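Local atomic coordinates of phenol hydroxylase component phO (Pseudomonas stutzeri, PDB entry 3U52), a protein that probably serves as the small subunit of a multicomponent phenol hydroxylase, which adds a hydroxyl group to phenol to give catechol. Residues Y29-L34 / T105-G110. Sequence-based numbering, arbitrary orientation.
Sequences YWPDHL and TVTTPG
Where Y29 pairs with T105, two neighbouring parallel strands of a mixed beta-sheet part company, and the contact illustrates how side chains and water take over from ladder bonds. The last such bond here runs from V106 N to Y29 O (2.8 Å), with an N-H...O angle of 162°. Beyond it the chain from W30 to H33 makes a type II beta turn. V106 O, buried without a hydrogen-bond partner, is covered by P31 CD at 3.1 Å and by W30 CD1 at the indole edge, while P31 CG packs against the methyl CG2 of T105. The indole of W30 spans the two diverging segments edge-on: its NE1 donates to T108 OG1 (3.0 Å), which lies in the ring plane. With chi1 at -172°, CG sits anti to the backbone N, and the ring reaches T108 although its CB points away from 105-110. A phenylalanine in its place would probably leave T108 OG1 without this donor. In the second shell the H33 imidazole lies over one indole face, H33 CG above its centre, and its NE2 is hydrogen-bonded to D67, while F73 meets the indole edge-to-face. H33 ND1 in turn donates to P31 O, and a water donates to the same carbonyl and accepts from T108 N (3.1 Å).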
loop_
_atom_site.group_PDB
_atom_site.type_symbol
_atom_site.label_atom_id
_atom_site.label_comp_id
_atom_site.label_asym_id
_atom_site.label_seq_id
_atom_site.Cartn_x
_atom_site.Cartn_y
_atom_site.Cartn_z
ATOM N N TYR E 29 -52.708 -16.270 -11.009
ATOM C CA TYR E 29 -52.012 -15.820 -12.226
ATOM C C TYR E 29 -52.965 -15.208 -13.274
ATOM O O TYR E 29 -53.908 -15.862 -13.718
ATOM C CB TYR E 29 -51.237 -16.989 -12.791
ATOM C CG TYR E 29 -50.479 -16.797 -14.089
ATOM C CD1 TYR E 29 -50.348 -17.868 -14.982
ATOM C CD2 TYR E 29 -49.874 -15.585 -14.422
ATOM C CE1 TYR E 29 -49.637 -17.727 -16.188
ATOM C CE2 TYR E 29 -49.174 -15.428 -15.637
ATOM C CZ TYR E 29 -49.057 -16.488 -16.505
ATOM O OH TYR E 29 -48.365 -16.345 -17.695
ATOM N N TRP E 30 -52.665 -13.958 -13.674
ATOM C CA TRP E 30 -53.403 -13.209 -14.696
ATOM C C TRP E 30 -52.509 -13.110 -15.949
ATOM O O TRP E 30 -51.669 -12.237 -16.032
ATOM C CB TRP E 30 -53.732 -11.808 -14.178
ATOM C CG TRP E 30 -54.649 -10.996 -15.072
ATOM C CD1 TRP E 30 -55.487 -11.472 -16.034
ATOM C CD2 TRP E 30 -54.862 -9.588 -15.021
ATOM N NE1 TRP E 30 -56.196 -10.442 -16.599
ATOM C CE2 TRP E 30 -55.862 -9.279 -15.972
ATOM C CE3 TRP E 30 -54.334 -8.551 -14.233
ATOM C CZ2 TRP E 30 -56.341 -7.965 -16.174
ATOM C CZ3 TRP E 30 -54.786 -7.247 -14.453
ATOM C CH2 TRP E 30 -55.768 -6.956 -15.420
ATOM N N PRO E 31 -52.620 -14.068 -16.898
ATOM C CA PRO E 31 -51.683 -13.967 -18.034
ATOM C C PRO E 31 -51.785 -12.682 -18.831
ATOM O O PRO E 31 -52.850 -12.084 -18.894
ATOM C CB PRO E 31 -52.058 -15.177 -18.905
ATOM C CG PRO E 31 -52.706 -16.137 -17.961
ATOM C CD PRO E 31 -53.437 -15.295 -16.968
ATOM N N ASP E 32 -50.668 -12.292 -19.456
ATOM C CA ASP E 32 -50.522 -11.080 -20.291
ATOM C C ASP E 32 -50.575 -9.790 -19.510
ATOM O O ASP E 32 -50.914 -8.747 -20.078
ATOM C CB ASP E 32 -51.552 -11.079 -21.433
ATOM C CG ASP E 32 -51.319 -12.220 -22.395
ATOM O OD1 ASP E 32 -50.145 -12.427 -22.813
ATOM O OD2 ASP E 32 -52.307 -12.924 -22.699
ATOM N N HIS E 33 -50.222 -9.860 -18.224
ATOM C CA HIS E 33 -50.229 -8.691 -17.346
ATOM C C HIS E 33 -48.952 -8.626 -16.502
ATOM O O HIS E 33 -48.996 -8.573 -15.258
ATOM C CB HIS E 33 -51.526 -8.628 -16.530
ATOM C CG HIS E 33 -52.718 -8.380 -17.405
ATOM N ND1 HIS E 33 -53.276 -9.376 -18.185
ATOM C CD2 HIS E 33 -53.339 -7.229 -17.764
ATOM C CE1 HIS E 33 -54.234 -8.856 -18.943
ATOM N NE2 HIS E 33 -54.300 -7.559 -18.695
ATOM N N LEU E 34 -47.819 -8.637 -17.209
ATOM C CA LEU E 34 -46.500 -8.851 -16.573
ATOM C C LEU E 34 -46.048 -7.604 -15.852
ATOM O O LEU E 34 -44.976 -7.589 -15.238
ATOM C CB LEU E 34 -45.444 -9.343 -17.589
ATOM C CG LEU E 34 -45.737 -10.771 -18.090
ATOM C CD1 LEU E 34 -44.934 -11.054 -19.323
ATOM C CD2 LEU E 34 -45.472 -11.725 -16.959
ATOM N N THR E 105 -55.706 -19.567 -12.487
ATOM C CA THR E 105 -55.246 -18.786 -13.644
ATOM C C THR E 105 -56.460 -18.111 -14.192
ATOM O O THR E 105 -57.461 -18.775 -14.377
ATOM C CB THR E 105 -54.603 -19.692 -14.738
ATOM O OG1 THR E 105 -53.472 -20.363 -14.185
ATOM C CG2 THR E 105 -54.130 -18.900 -15.971
ATOM N N VAL E 106 -56.421 -16.810 -14.426
ATOM C CA VAL E 106 -57.599 -16.122 -14.958
ATOM C C VAL E 106 -57.232 -15.404 -16.224
ATOM O O VAL E 106 -56.351 -14.562 -16.212
ATOM C CB VAL E 106 -58.261 -15.134 -13.965
ATOM C CG1 VAL E 106 -57.267 -14.145 -13.305
ATOM C CG2 VAL E 106 -59.431 -14.356 -14.662
ATOM N N THR E 107 -57.897 -15.766 -17.325
ATOM C CA THR E 107 -57.656 -15.155 -18.625
ATOM C C THR E 107 -58.867 -14.300 -18.976
ATOM O O THR E 107 -60.007 -14.774 -18.905
ATOM C CB THR E 107 -57.392 -16.250 -19.688
ATOM O OG1 THR E 107 -56.128 -16.881 -19.403
ATOM C CG2 THR E 107 -57.332 -15.672 -21.113
ATOM N N THR E 108 -58.602 -13.052 -19.337
ATOM C CA THR E 108 -59.613 -12.054 -19.657
ATOM C C THR E 108 -59.542 -11.692 -21.154
ATOM O O THR E 108 -58.805 -10.799 -21.550
ATOM C CB THR E 108 -59.408 -10.752 -18.814
ATOM O OG1 THR E 108 -58.056 -10.281 -18.970
ATOM C CG2 THR E 108 -59.697 -11.004 -17.293
ATOM N N PRO E 109 -60.312 -12.394 -21.998
ATOM C CA PRO E 109 -60.363 -12.093 -23.454
ATOM C C PRO E 109 -60.493 -10.609 -23.737
ATOM O O PRO E 109 -61.295 -9.913 -23.119
ATOM C CB PRO E 109 -61.644 -12.804 -23.895
ATOM C CG PRO E 109 -61.664 -14.034 -22.956
ATOM C CD PRO E 109 -61.168 -13.544 -21.637
ATOM N N GLY E 110 -59.683 -10.102 -24.636
ATOM C CA GLY E 110 -59.814 -8.691 -24.995
ATOM C C GLY E 110 -58.956 -7.772 -24.153
ATOM O O GLY E 110 -58.762 -6.585 -24.497
HETATM O O HOH W 1 -55.493 -12.650 -19.608
#